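Local coordinates for protein nitrite reductase (Hyphomicrobium denitrificans, PDB 2DV6) that probably catalyses the one-electron reduction of nitrite to nitric oxide during denitrification, using bound copper ions, at residues Val81-Ala86 and Gly108-Tyr113; Ile145-Ala150 and Leu327-Val332. One frame throughout, in Å; residues are numbered along the deposited sequence.

Interaction 1 (Val81-Ala86 and Gly108-Tyr113); sequences VDQYAA and GEFNYY
D82 meets N111 at the point where the loop between strands 80-81 and 86-87 begins and lies against strand 108-113 of the N-terminal cupredoxin domain. D82 N donates to N111 O at 2.9 Å. Just before it, V81 and Y112 form a non-hydrogen-bonded antiparallel pair, with V81 CG2 4.3 Å from Y112 CB. Valine suits this buried face, where F100, F102 and I128 also pack on it.

The D82 side chain continues the pairing through solvent. Its CB sits 3.3 Å from N111 O. Beyond it, CG lies anti to the backbone N (chi1 -169°), which points the carboxylate outward from the strand, with OD2 set nearer N111 N and OD1 nearer Y113. OD2 accepts from water 1 at 2.6 Å, and the same water accepts from N111 N. OD1 accepts from water 2, which is 2.6 Å from Y113 OH and hydrogen-bonded to it. A short acid fits here because its two oxygens can reach separate waters.

Further along the loop the contact is mainly aromatic and aliphatic. Y84 brings CE1 over the centre of the F110 ring, 3.7 Å above its plane, in an edge-to-face pair with centroids 4.9 Å apart and planes at 61°. Q83 comes to the edge of the same phenylalanine with its bent aliphatic chain, CG lying near CD2. The Y84 hydroxyl is held by K106 O, and V130 packs on both rings. Tyrosine therefore serves twice, as an aromatic edge and as a donor.

Strand 108-113 runs directly into the copper ligand C114. The chemistry implies two distinct halves: an aromatic cluster, with F110 buried against Y84 and V130, and an exposed carboxylate that accepts from two waters, which relay it to N111 N and Y113 OH.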
ATOM      1  N   VAL A  81      15.741 -32.792   2.684  1.00 30.39           N
ATOM      2  CA  VAL A  81      16.315 -33.360   1.462  1.00 33.10           C
ATOM      3  C   VAL A  81      16.305 -34.873   1.561  1.00 36.33           C
ATOM      4  O   VAL A  81      16.980 -35.481   2.413  1.00 35.31           O
ATOM      5  CB  VAL A  81      17.689 -32.799   1.051  1.00 32.15           C
ATOM      6  CG1 VAL A  81      18.158 -33.476  -0.282  1.00 31.63           C
ATOM      7  CG2 VAL A  81      17.596 -31.305   0.884  1.00 28.86           C
ATOM      8  N   ASP A  82      15.514 -35.445   0.652  1.00 40.34           N
ATOM      9  CA  ASP A  82      15.082 -36.826   0.750  1.00 44.44           C
ATOM     10  C   ASP A  82      16.164 -37.882   1.068  1.00 46.32           C
ATOM     11  O   ASP A  82      15.982 -38.680   2.013  1.00 48.43           O
ATOM     12  CB  ASP A  82      14.277 -37.255  -0.470  1.00 45.78           C
ATOM     13  CG  ASP A  82      13.597 -38.597  -0.258  1.00 47.51           C
ATOM     14  OD1 ASP A  82      13.336 -38.961   0.925  1.00 48.33           O
ATOM     15  OD2 ASP A  82      13.350 -39.286  -1.269  1.00 49.03           O
ATOM     16  N   GLN A  83      17.269 -37.942   0.344  1.00 46.12           N
ATOM     17  CA  GLN A  83      18.137 -39.077   0.720  1.00 46.72           C
ATOM     18  C   GLN A  83      19.399 -38.710   1.503  1.00 45.24           C
ATOM     19  O   GLN A  83      20.076 -39.580   2.021  1.00 46.03           O
ATOM     20  CB  GLN A  83      18.382 -40.026  -0.471  1.00 49.02           C
ATOM     21  CG  GLN A  83      17.173 -40.054  -1.421  1.00 53.08           C
ATOM     22  CD  GLN A  83      16.979 -41.369  -2.136  1.00 56.02           C
ATOM     23  OE1 GLN A  83      17.151 -41.451  -3.363  1.00 57.66           O
ATOM     24  NE2 GLN A  83      16.589 -42.413  -1.378  1.00 56.92           N
ATOM     25  N   TYR A  84      19.672 -37.413   1.635  1.00 43.52           N
ATOM     26  CA  TYR A  84      20.838 -36.921   2.345  1.00 41.21           C
ATOM     27  C   TYR A  84      20.572 -36.733   3.828  1.00 40.77           C
ATOM     28  O   TYR A  84      21.497 -36.529   4.610  1.00 41.01           O
ATOM     29  CB  TYR A  84      21.300 -35.610   1.727  1.00 40.49           C
ATOM     30  CG  TYR A  84      22.016 -35.784   0.417  1.00 40.19           C
ATOM     31  CD1 TYR A  84      21.320 -35.765  -0.795  1.00 39.40           C
ATOM     32  CD2 TYR A  84      23.392 -36.004   0.384  1.00 39.52           C
ATOM     33  CE1 TYR A  84      21.984 -35.921  -2.002  1.00 39.24           C
ATOM     34  CE2 TYR A  84      24.058 -36.162  -0.820  1.00 39.33           C
ATOM     35  CZ  TYR A  84      23.354 -36.117  -2.003  1.00 39.28           C
ATOM     36  OH  TYR A  84      24.025 -36.289  -3.189  1.00 39.34           O
ATOM     37  N   ALA A  85      19.304 -36.810   4.215  1.00 40.47           N
ATOM     38  CA  ALA A  85      18.875 -36.488   5.589  1.00 39.37           C
ATOM     39  C   ALA A  85      19.477 -35.160   6.088  1.00 37.80           C
ATOM     40  O   ALA A  85      20.066 -35.071   7.177  1.00 39.62           O
ATOM     41  CB  ALA A  85      19.186 -37.644   6.548  1.00 39.58           C
ATOM     42  N   ALA A  86      19.396 -34.160   5.230  1.00 34.93           N
ATOM     43  CA  ALA A  86      19.739 -32.803   5.560  1.00 32.18           C
ATOM     44  C   ALA A  86      18.388 -32.086   5.583  1.00 30.66           C
ATOM     45  O   ALA A  86      17.487 -32.374   4.767  1.00 29.45           O
ATOM     46  CB  ALA A  86      20.633 -32.233   4.489  1.00 30.91           C
ATOM     47  N   GLY A 108      22.658 -38.213  -9.010  1.00 38.80           N
ATOM     48  CA  GLY A 108      21.260 -38.647  -9.079  1.00 38.28           C
ATOM     49  C   GLY A 108      20.271 -37.506  -8.838  1.00 39.33           C
ATOM     50  O   GLY A 108      20.672 -36.343  -8.729  1.00 38.98           O
ATOM     51  N   GLU A 109      18.980 -37.843  -8.760  1.00 39.49           N
ATOM     52  CA  GLU A 109      17.900 -36.871  -8.543  1.00 40.03           C
ATOM     53  C   GLU A 109      17.254 -37.140  -7.207  1.00 38.43           C
ATOM     54  O   GLU A 109      16.910 -38.280  -6.920  1.00 38.35           O
ATOM     55  CB  GLU A 109      16.843 -36.954  -9.646  1.00 42.60           C
ATOM     56  CG  GLU A 109      17.403 -36.648 -11.045  1.00 47.94           C
ATOM     57  CD  GLU A 109      16.311 -36.271 -12.081  1.00 51.89           C
ATOM     58  OE1 GLU A 109      16.571 -36.485 -13.312  1.00 52.66           O
ATOM     59  OE2 GLU A 109      15.212 -35.767 -11.660  1.00 53.05           O
ATOM     60  N   PHE A 110      17.096 -36.085  -6.397  1.00 36.38           N
ATOM     61  CA  PHE A 110      16.622 -36.193  -5.025  1.00 34.24           C
ATOM     62  C   PHE A 110      15.523 -35.159  -4.771  1.00 33.52           C
ATOM     63  O   PHE A 110      15.689 -33.987  -5.113  1.00 33.98           O
ATOM     64  CB  PHE A 110      17.802 -35.956  -4.064  1.00 33.82           C
ATOM     65  CG  PHE A 110      18.977 -36.850  -4.330  1.00 33.63           C
ATOM     66  CD1 PHE A 110      19.943 -36.492  -5.270  1.00 33.01           C
ATOM     67  CD2 PHE A 110      19.100 -38.074  -3.669  1.00 34.53           C
ATOM     68  CE1 PHE A 110      21.031 -37.337  -5.537  1.00 34.02           C
ATOM     69  CE2 PHE A 110      20.187 -38.931  -3.936  1.00 33.96           C
ATOM     70  CZ  PHE A 110      21.147 -38.557  -4.875  1.00 33.30           C
ATOM     71  N   ASN A 111      14.427 -35.575  -4.149  1.00 31.58           N
ATOM     72  CA  ASN A 111      13.358 -34.646  -3.816  1.00 31.80           C
ATOM     73  C   ASN A 111      13.730 -33.770  -2.609  1.00 30.23           C
ATOM     74  O   ASN A 111      14.395 -34.229  -1.696  1.00 29.84           O
ATOM     75  CB  ASN A 111      12.063 -35.395  -3.513  1.00 33.85           C
ATOM     76  CG  ASN A 111      11.508 -36.121  -4.727  1.00 37.46           C
ATOM     77  OD1 ASN A 111      11.049 -37.247  -4.614  1.00 40.66           O
ATOM     78  ND2 ASN A 111      11.556 -35.487  -5.894  1.00 38.01           N
ATOM     79  N   TYR A 112      13.304 -32.513  -2.615  1.00 27.49           N
ATOM     80  CA  TYR A 112      13.283 -31.742  -1.375  1.00 25.63           C
ATOM     81  C   TYR A 112      11.817 -31.446  -1.125  1.00 24.91           C
ATOM     82  O   TYR A 112      11.061 -31.310  -2.068  1.00 24.30           O
ATOM     83  CB  TYR A 112      14.144 -30.475  -1.454  1.00 24.03           C
ATOM     84  CG  TYR A 112      13.715 -29.391  -2.452  1.00 23.29           C
ATOM     85  CD1 TYR A 112      14.301 -29.308  -3.716  1.00 22.86           C
ATOM     86  CD2 TYR A 112      12.749 -28.428  -2.107  1.00 23.29           C
ATOM     87  CE1 TYR A 112      13.941 -28.285  -4.640  1.00 22.22           C
ATOM     88  CE2 TYR A 112      12.349 -27.411  -3.026  1.00 23.23           C
ATOM     89  CZ  TYR A 112      12.977 -27.334  -4.277  1.00 22.68           C
ATOM     90  OH  TYR A 112      12.603 -26.338  -5.155  1.00 23.35           O
ATOM     91  N   TYR A 113      11.388 -31.380   0.134  1.00 25.14           N
ATOM     92  CA  TYR A 113       9.946 -31.222   0.386  1.00 25.23           C
ATOM     93  C   TYR A 113       9.734 -30.668   1.795  1.00 25.65           C
ATOM     94  O   TYR A 113      10.655 -30.683   2.628  1.00 25.99           O
ATOM     95  CB  TYR A 113       9.209 -32.567   0.217  1.00 24.80           C
ATOM     96  CG  TYR A 113       9.690 -33.607   1.219  1.00 26.05           C
ATOM     97  CD1 TYR A 113       9.096 -33.720   2.485  1.00 26.59           C
ATOM     98  CD2 TYR A 113      10.753 -34.451   0.914  1.00 26.57           C
ATOM     99  CE1 TYR A 113       9.571 -34.650   3.431  1.00 26.92           C
ATOM    100  CE2 TYR A 113      11.222 -35.397   1.848  1.00 27.61           C
ATOM    101  CZ  TYR A 113      10.637 -35.472   3.089  1.00 26.53           C
ATOM    102  OH  TYR A 113      11.099 -36.388   3.984  1.00 28.69           O
TER
HETATM  103  O   HOH W   1      14.509 -38.570  -3.447  1.00 35.20           O
HETATM  104  O   HOH W   2      12.940 -37.980   3.220  1.00 38.27           O

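Interaction 2 (Ile145-Ala150 and Leu327-Val332)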
ATOM      1  N   ILE A 145      37.531  -7.951 -15.448  1.00 24.76           N
ATOM      2  CA  ILE A 145      38.133  -6.746 -14.857  1.00 23.12           C
ATOM      3  C   ILE A 145      38.916  -7.077 -13.585  1.00 22.74           C
ATOM      4  O   ILE A 145      39.257  -6.194 -12.814  1.00 23.55           O
ATOM      5  CB  ILE A 145      37.058  -5.605 -14.627  1.00 22.90           C
ATOM      6  CG1 ILE A 145      35.839  -6.101 -13.825  1.00 21.78           C
ATOM      7  CG2 ILE A 145      36.633  -4.999 -15.989  1.00 22.46           C
ATOM      8  CD1 ILE A 145      36.207  -6.740 -12.471  1.00 19.55           C
ATOM      9  N   THR A 146      39.226  -8.355 -13.361  1.00 22.01           N
ATOM     10  CA  THR A 146      39.849  -8.754 -12.111  1.00 22.13           C
ATOM     11  C   THR A 146      41.355  -8.582 -12.188  1.00 22.75           C
ATOM     12  O   THR A 146      41.963  -8.816 -13.220  1.00 21.56           O
ATOM     13  CB  THR A 146      39.561 -10.231 -11.762  1.00 22.94           C
ATOM     14  OG1 THR A 146      40.035 -11.067 -12.840  1.00 23.95           O
ATOM     15  CG2 THR A 146      38.029 -10.468 -11.548  1.00 22.31           C
ATOM     16  N   ARG A 147      41.948  -8.201 -11.064  1.00 23.38           N
ATOM     17  CA  ARG A 147      43.380  -8.154 -10.917  1.00 23.58           C
ATOM     18  C   ARG A 147      43.798  -9.509 -10.356  1.00 24.21           C
ATOM     19  O   ARG A 147      43.366  -9.881  -9.258  1.00 23.14           O
ATOM     20  CB  ARG A 147      43.713  -7.114  -9.873  1.00 24.12           C
ATOM     21  CG  ARG A 147      45.184  -6.864  -9.672  1.00 25.89           C
ATOM     22  CD  ARG A 147      45.426  -5.488 -10.226  1.00 27.03           C
ATOM     23  NE  ARG A 147      46.153  -5.640 -11.406  1.00 26.62           N
ATOM     24  CZ  ARG A 147      46.230  -4.756 -12.386  1.00 26.42           C
ATOM     25  NH1 ARG A 147      45.533  -3.644 -12.388  1.00 23.00           N
ATOM     26  NH2 ARG A 147      47.005  -5.065 -13.410  1.00 25.98           N
ATOM     27  N   ASP A 148      44.662 -10.219 -11.095  1.00 24.96           N
ATOM     28  CA  ASP A 148      45.354 -11.423 -10.617  1.00 25.08           C
ATOM     29  C   ASP A 148      46.169 -11.026  -9.366  1.00 24.13           C
ATOM     30  O   ASP A 148      46.863 -10.019  -9.378  1.00 23.27           O
ATOM     31  CB  ASP A 148      46.272 -11.931 -11.759  1.00 27.87           C
ATOM     32  CG  ASP A 148      46.988 -13.259 -11.420  1.00 30.40           C
ATOM     33  OD1 ASP A 148      47.355 -13.494 -10.249  1.00 33.15           O
ATOM     34  OD2 ASP A 148      47.200 -14.070 -12.351  1.00 34.64           O
ATOM     35  N   PRO A 149      46.022 -11.743  -8.245  1.00 22.69           N
ATOM     36  CA  PRO A 149      46.749 -11.307  -7.052  1.00 22.07           C
ATOM     37  C   PRO A 149      48.289 -11.501  -7.104  1.00 23.53           C
ATOM     38  O   PRO A 149      49.004 -10.971  -6.231  1.00 23.02           O
ATOM     39  CB  PRO A 149      46.155 -12.177  -5.940  1.00 21.77           C
ATOM     40  CG  PRO A 149      45.726 -13.478  -6.695  1.00 22.60           C
ATOM     41  CD  PRO A 149      45.173 -12.924  -7.989  1.00 22.90           C
ATOM     42  N   ALA A 150      48.788 -12.246  -8.100  1.00 24.72           N
ATOM     43  CA  ALA A 150      50.248 -12.373  -8.343  1.00 25.79           C
ATOM     44  C   ALA A 150      50.780 -11.261  -9.232  1.00 26.33           C
ATOM     45  O   ALA A 150      51.968 -11.198  -9.473  1.00 27.64           O
ATOM     46  CB  ALA A 150      50.598 -13.763  -8.952  1.00 24.20           C
ATOM     47  N   LEU A 327      33.695  -7.468  -2.459  1.00 19.24           N
ATOM     48  CA  LEU A 327      34.530  -8.093  -3.469  1.00 19.76           C
ATOM     49  C   LEU A 327      36.031  -8.029  -3.191  1.00 19.98           C
ATOM     50  O   LEU A 327      36.536  -6.978  -2.749  1.00 19.54           O
ATOM     51  CB  LEU A 327      34.279  -7.363  -4.773  1.00 21.62           C
ATOM     52  CG  LEU A 327      33.171  -7.674  -5.799  1.00 22.91           C
ATOM     53  CD1 LEU A 327      32.210  -8.852  -5.530  1.00 22.94           C
ATOM     54  CD2 LEU A 327      32.508  -6.390  -6.243  1.00 20.85           C
ATOM     55  N   PHE A 328      36.743  -9.144  -3.457  1.00 19.80           N
ATOM     56  CA  PHE A 328      38.202  -9.132  -3.500  1.00 19.34           C
ATOM     57  C   PHE A 328      38.547  -8.961  -4.983  1.00 19.24           C
ATOM     58  O   PHE A 328      38.053  -9.695  -5.811  1.00 17.57           O
ATOM     59  CB  PHE A 328      38.838 -10.440  -2.969  1.00 18.44           C
ATOM     60  CG  PHE A 328      38.813 -10.586  -1.459  1.00 20.54           C
ATOM     61  CD1 PHE A 328      39.107  -9.497  -0.630  1.00 19.40           C
ATOM     62  CD2 PHE A 328      38.527 -11.841  -0.861  1.00 17.81           C
ATOM     63  CE1 PHE A 328      39.084  -9.631   0.787  1.00 18.39           C
ATOM     64  CE2 PHE A 328      38.519 -11.970   0.521  1.00 18.28           C
ATOM     65  CZ  PHE A 328      38.772 -10.854   1.350  1.00 19.24           C
ATOM     66  N   ASN A 329      39.397  -7.990  -5.315  1.00 20.16           N
ATOM     67  CA  ASN A 329      39.921  -7.884  -6.695  1.00 19.73           C
ATOM     68  C   ASN A 329      38.851  -7.943  -7.781  1.00 20.50           C
ATOM     69  O   ASN A 329      38.979  -8.713  -8.756  1.00 20.21           O
ATOM     70  CB  ASN A 329      41.054  -8.907  -6.926  1.00 19.88           C
ATOM     71  CG  ASN A 329      42.275  -8.599  -6.087  1.00 19.61           C
ATOM     72  OD1 ASN A 329      42.157  -7.890  -5.097  1.00 19.95           O
ATOM     73  ND2 ASN A 329      43.465  -9.105  -6.476  1.00 20.10           N
ATOM     74  N   GLY A 330      37.769  -7.164  -7.578  1.00 19.99           N
ATOM     75  CA  GLY A 330      36.878  -6.776  -8.670  1.00 19.32           C
ATOM     76  C   GLY A 330      35.568  -7.503  -8.889  1.00 20.57           C
ATOM     77  O   GLY A 330      34.624  -6.928  -9.429  1.00 20.62           O
ATOM     78  N   SER A 331      35.468  -8.769  -8.470  1.00 20.17           N
ATOM     79  CA  SER A 331      34.389  -9.565  -8.998  1.00 19.43           C
ATOM     80  C   SER A 331      34.059 -10.740  -8.104  1.00 20.44           C
ATOM     81  O   SER A 331      34.905 -11.158  -7.281  1.00 19.84           O
ATOM     82  CB  SER A 331      34.836 -10.113 -10.351  1.00 19.33           C
ATOM     83  OG  SER A 331      33.735 -10.425 -11.171  1.00 20.08           O
ATOM     84  N   VAL A 332      32.863 -11.302  -8.286  1.00 19.44           N
ATOM     85  CA  VAL A 332      32.529 -12.532  -7.583  1.00 20.04           C
ATOM     86  C   VAL A 332      33.355 -13.710  -8.132  1.00 20.21           C
ATOM     87  O   VAL A 332      33.377 -13.921  -9.340  1.00 20.15           O
ATOM     88  CB  VAL A 332      31.014 -12.847  -7.622  1.00 19.77           C
ATOM     89  CG1 VAL A 332      30.742 -14.255  -6.952  1.00 20.14           C
ATOM     90  CG2 VAL A 332      30.217 -11.746  -6.878  1.00 17.78           C
TER
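N329 reaches across to R147 from a type I' beta turn, F328 to S331, that follows edge strand 325-328 of the C-terminal cupredoxin-like sheet. With CG anti to its own carbonyl carbon (chi1 -66°), its amide is set toward R147 O, to which ND2 donates at 2.9 Å from above the carbonyl plane. Beside it, T146 CB rests 3.4 Å from N329 O, and I145 CD1 lies against G330 O, itself hydrogen-bonded to Y185 OH. Asparagine tolerates the left-handed backbone of the turn (phi 49°, psi 47°). Glycine is needed next, because a side chain there would clash with I145 CD1 and with the preceding carbonyl.

In the next shell, strand 290-299 fixes the N329 amide: ND2 also donates to Y293 O, while OD1 accepts from M295 N. Replacing N329 with an alanine would probably leave R147 O and Y293 O without this donor and M295 N without its side-chain acceptor, weakening the tie between the two segments. R147 turns its guanidinium away to D151 and P193 O, and D148 OD1 closes an Asx turn on A150 N. With OG1 engaged by D144, T146 presses its methyl on S331, CG2 to CB at a tight 3.4 Å.

The two contacts come in series along the chain: interaction 1 closes at Y113, before interaction 2 opens at I145. Their centres lie 36 Å apart and their nearest atoms about 22 Å, so they do not touch. Interaction 1 is local, within the sheet that holds strands 57-60, 125-131, 108-113, 80-81 and 86-87 of the N-terminal copper domain. Strand 125-131 of that sheet leads into the connecting loop that carries 145-150. Interaction 2 then joins this loop to the turn that follows the edge strand 325-328 of a different sheet, 177 residues further on. One contact thus shapes a single cupredoxin unit, while the other ties the linker to the core of the chain.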